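Local coordinates for protein STIV B116 (Sulfolobus turreted icosahedral virus, PDB 2J85) that probably binds DNA and belongs to a protein family highly conserved among diverse crenarchaeal viruses, at residues Gly2-Thr7 with Glu80-Met85. Residues are numbered along the deposited sequence; the frame is centred on the assembly and turned at random.
Sequences GKVFLT and EALIIM
Val4 to Thr7 pair with Glu80 to Ile83 as parallel strands, Val4 opposite Glu80 and Thr7 opposite Ile83, joining two central strands of the mixed five-stranded sheet of this STIV B116-like fold. Strand 45-47 borders 4-7 on its other edge and strand 110-117 borders 80-86, so both strands are interior to the sheet.

Five backbone hydrogen bonds form the parallel ladder. Glu80 N donates to Lys3 O, and Glu80 O receives Phe5 N at 2.9 Å; Phe5 O then takes Leu82 N at 2.8 Å, Leu82 O accepts Thr7 N, and Thr7 O accepts Ile84 N. Longer, weaker CA-H...O contacts accompany them, among them Ala81 CA to Phe5 O at 3.2 Å.

On the face covered by helix 29-41, the two methyls of Val4 meet different neighbours. Its CG2 runs alongside the aliphatic part of Glu80, 3.6 Å from Glu80 CG, while CG1, turned anti to the backbone N (chi1 -177°), meets Leu82 CD1 at 3.8 Å. The Leu6 and Leu82 side chains cross at a slant, Leu6 CD1 lying 3.5 Å from Leu82 O, and Leu6 also touches Phe32 and Leu36 of that helix.

The opposite face carries Phe5, Ala81, Thr7 and Ile83, with Ile83 reaching Ile12 of the second subunit. Phe5 presents its ring edge, through CD1, to Glu80 O at 3.7 Å. Thr7 OG1, hydrogen-bonded to Ala9 O, sits between its own N and carbonyl carbon (chi1 69°) and rests 3.4 Å from Ile83 CG1.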
loop_
_atom_site.group_PDB
_atom_site.type_symbol
_atom_site.label_atom_id
_atom_site.label_comp_id
_atom_site.label_asym_id
_atom_site.label_seq_id
_atom_site.Cartn_x
_atom_site.Cartn_y
_atom_site.Cartn_z
ATOM N N GLY A 2 -11.359 13.785 13.183
ATOM C CA GLY A 2 -10.354 14.181 12.145
ATOM C C GLY A 2 -10.896 14.046 10.731
ATOM O O GLY A 2 -12.091 13.925 10.532
ATOM N N LYS A 3 -10.001 14.048 9.753
ATOM C CA LYS A 3 -10.378 13.916 8.357
ATOM C C LYS A 3 -10.613 12.446 7.975
ATOM O O LYS A 3 -10.107 11.513 8.630
ATOM C CB LYS A 3 -9.292 14.524 7.467
ATOM C CG LYS A 3 -8.687 15.849 8.013
ATOM C CD LYS A 3 -7.926 16.649 6.949
ATOM C CE LYS A 3 -6.757 17.504 7.526
ATOM N NZ LYS A 3 -5.461 16.730 7.515
ATOM N N VAL A 4 -11.402 12.252 6.921
ATOM C CA VAL A 4 -11.602 10.938 6.330
ATOM C C VAL A 4 -11.298 10.983 4.829
ATOM O O VAL A 4 -12.072 11.511 4.029
ATOM C CB VAL A 4 -13.019 10.433 6.566
ATOM C CG1 VAL A 4 -13.161 9.046 6.000
ATOM C CG2 VAL A 4 -13.354 10.465 8.054
ATOM N N PHE A 5 -10.160 10.431 4.441
ATOM C CA PHE A 5 -9.779 10.431 3.045
ATOM C C PHE A 5 -10.454 9.308 2.256
ATOM O O PHE A 5 -10.428 8.139 2.663
ATOM C CB PHE A 5 -8.263 10.322 2.943
ATOM C CG PHE A 5 -7.533 11.489 3.558
ATOM C CD1 PHE A 5 -7.083 11.433 4.877
ATOM C CD2 PHE A 5 -7.306 12.635 2.827
ATOM C CE1 PHE A 5 -6.391 12.504 5.442
ATOM C CE2 PHE A 5 -6.608 13.714 3.386
ATOM C CZ PHE A 5 -6.163 13.654 4.685
ATOM N N LEU A 6 -11.066 9.664 1.132
ATOM C CA LEU A 6 -11.565 8.688 0.188
ATOM C C LEU A 6 -10.494 8.443 -0.882
ATOM O O LEU A 6 -10.117 9.357 -1.618
ATOM C CB LEU A 6 -12.842 9.196 -0.460
ATOM C CG LEU A 6 -13.462 8.228 -1.466
ATOM C CD1 LEU A 6 -13.948 6.963 -0.711
ATOM C CD2 LEU A 6 -14.572 8.906 -2.252
ATOM N N THR A 7 -10.010 7.204 -0.962
ATOM C CA THR A 7 -8.898 6.853 -1.845
ATOM C C THR A 7 -9.194 5.556 -2.581
ATOM O O THR A 7 -9.966 4.711 -2.102
ATOM C CB THR A 7 -7.557 6.643 -1.063
ATOM O OG1 THR A 7 -7.644 5.457 -0.278
ATOM C CG2 THR A 7 -7.284 7.773 -0.134
ATOM N N GLU A 80 -8.531 8.966 9.175
ATOM C CA GLU A 80 -8.793 7.636 8.656
ATOM C C GLU A 80 -8.969 7.702 7.143
ATOM O O GLU A 80 -9.053 8.769 6.564
ATOM C CB GLU A 80 -9.999 6.988 9.355
ATOM C CG GLU A 80 -11.246 7.805 9.387
ATOM C CD GLU A 80 -12.514 6.941 9.487
ATOM O OE1 GLU A 80 -12.555 5.872 8.830
ATOM O OE2 GLU A 80 -13.477 7.347 10.181
ATOM N N ALA A 81 -8.968 6.553 6.507
ATOM C CA ALA A 81 -9.225 6.474 5.083
ATOM C C ALA A 81 -10.333 5.439 4.821
ATOM O O ALA A 81 -10.485 4.461 5.569
ATOM C CB ALA A 81 -7.913 6.138 4.311
ATOM N N LEU A 82 -11.151 5.720 3.807
ATOM C CA LEU A 82 -12.132 4.765 3.262
ATOM C C LEU A 82 -11.616 4.451 1.896
ATOM O O LEU A 82 -11.419 5.359 1.079
ATOM C CB LEU A 82 -13.522 5.391 3.135
ATOM C CG LEU A 82 -14.264 5.608 4.438
ATOM C CD1 LEU A 82 -15.454 6.617 4.279
ATOM C CD2 LEU A 82 -14.700 4.231 5.021
ATOM N N ILE A 83 -11.353 3.178 1.644
ATOM C CA ILE A 83 -10.606 2.797 0.461
ATOM C C ILE A 83 -11.423 1.889 -0.465
ATOM O O ILE A 83 -12.061 0.949 -0.009
ATOM C CB ILE A 83 -9.256 2.133 0.842
ATOM C CG1 ILE A 83 -8.540 2.996 1.897
ATOM C CG2 ILE A 83 -8.414 1.874 -0.442
ATOM C CD1 ILE A 83 -7.110 2.605 2.250
ATOM N N ILE A 84 -11.397 2.207 -1.766
ATOM C CA ILE A 84 -11.933 1.329 -2.812
ATOM C C ILE A 84 -10.761 0.791 -3.650
ATOM O O ILE A 84 -9.984 1.561 -4.230
ATOM C CB ILE A 84 -12.981 2.035 -3.723
ATOM C CG1 ILE A 84 -13.551 1.040 -4.755
ATOM C CG2 ILE A 84 -12.385 3.263 -4.399
ATOM C CD1 ILE A 84 -14.647 1.610 -5.686
HETATM N N MSE A 85 -10.651 -0.537 -3.705
HETATM C CA MSE A 85 -9.574 -1.194 -4.419
HETATM C C MSE A 85 -10.159 -1.921 -5.614
HETATM O O MSE A 85 -10.970 -2.818 -5.457
HETATM C CB MSE A 85 -8.866 -2.194 -3.512
HETATM C CG MSE A 85 -8.425 -1.628 -2.178
HETATM SE SE MSE A 85 -6.503 -1.412 -1.964
HETATM C CE MSE A 85 -6.277 -0.340 -3.597
#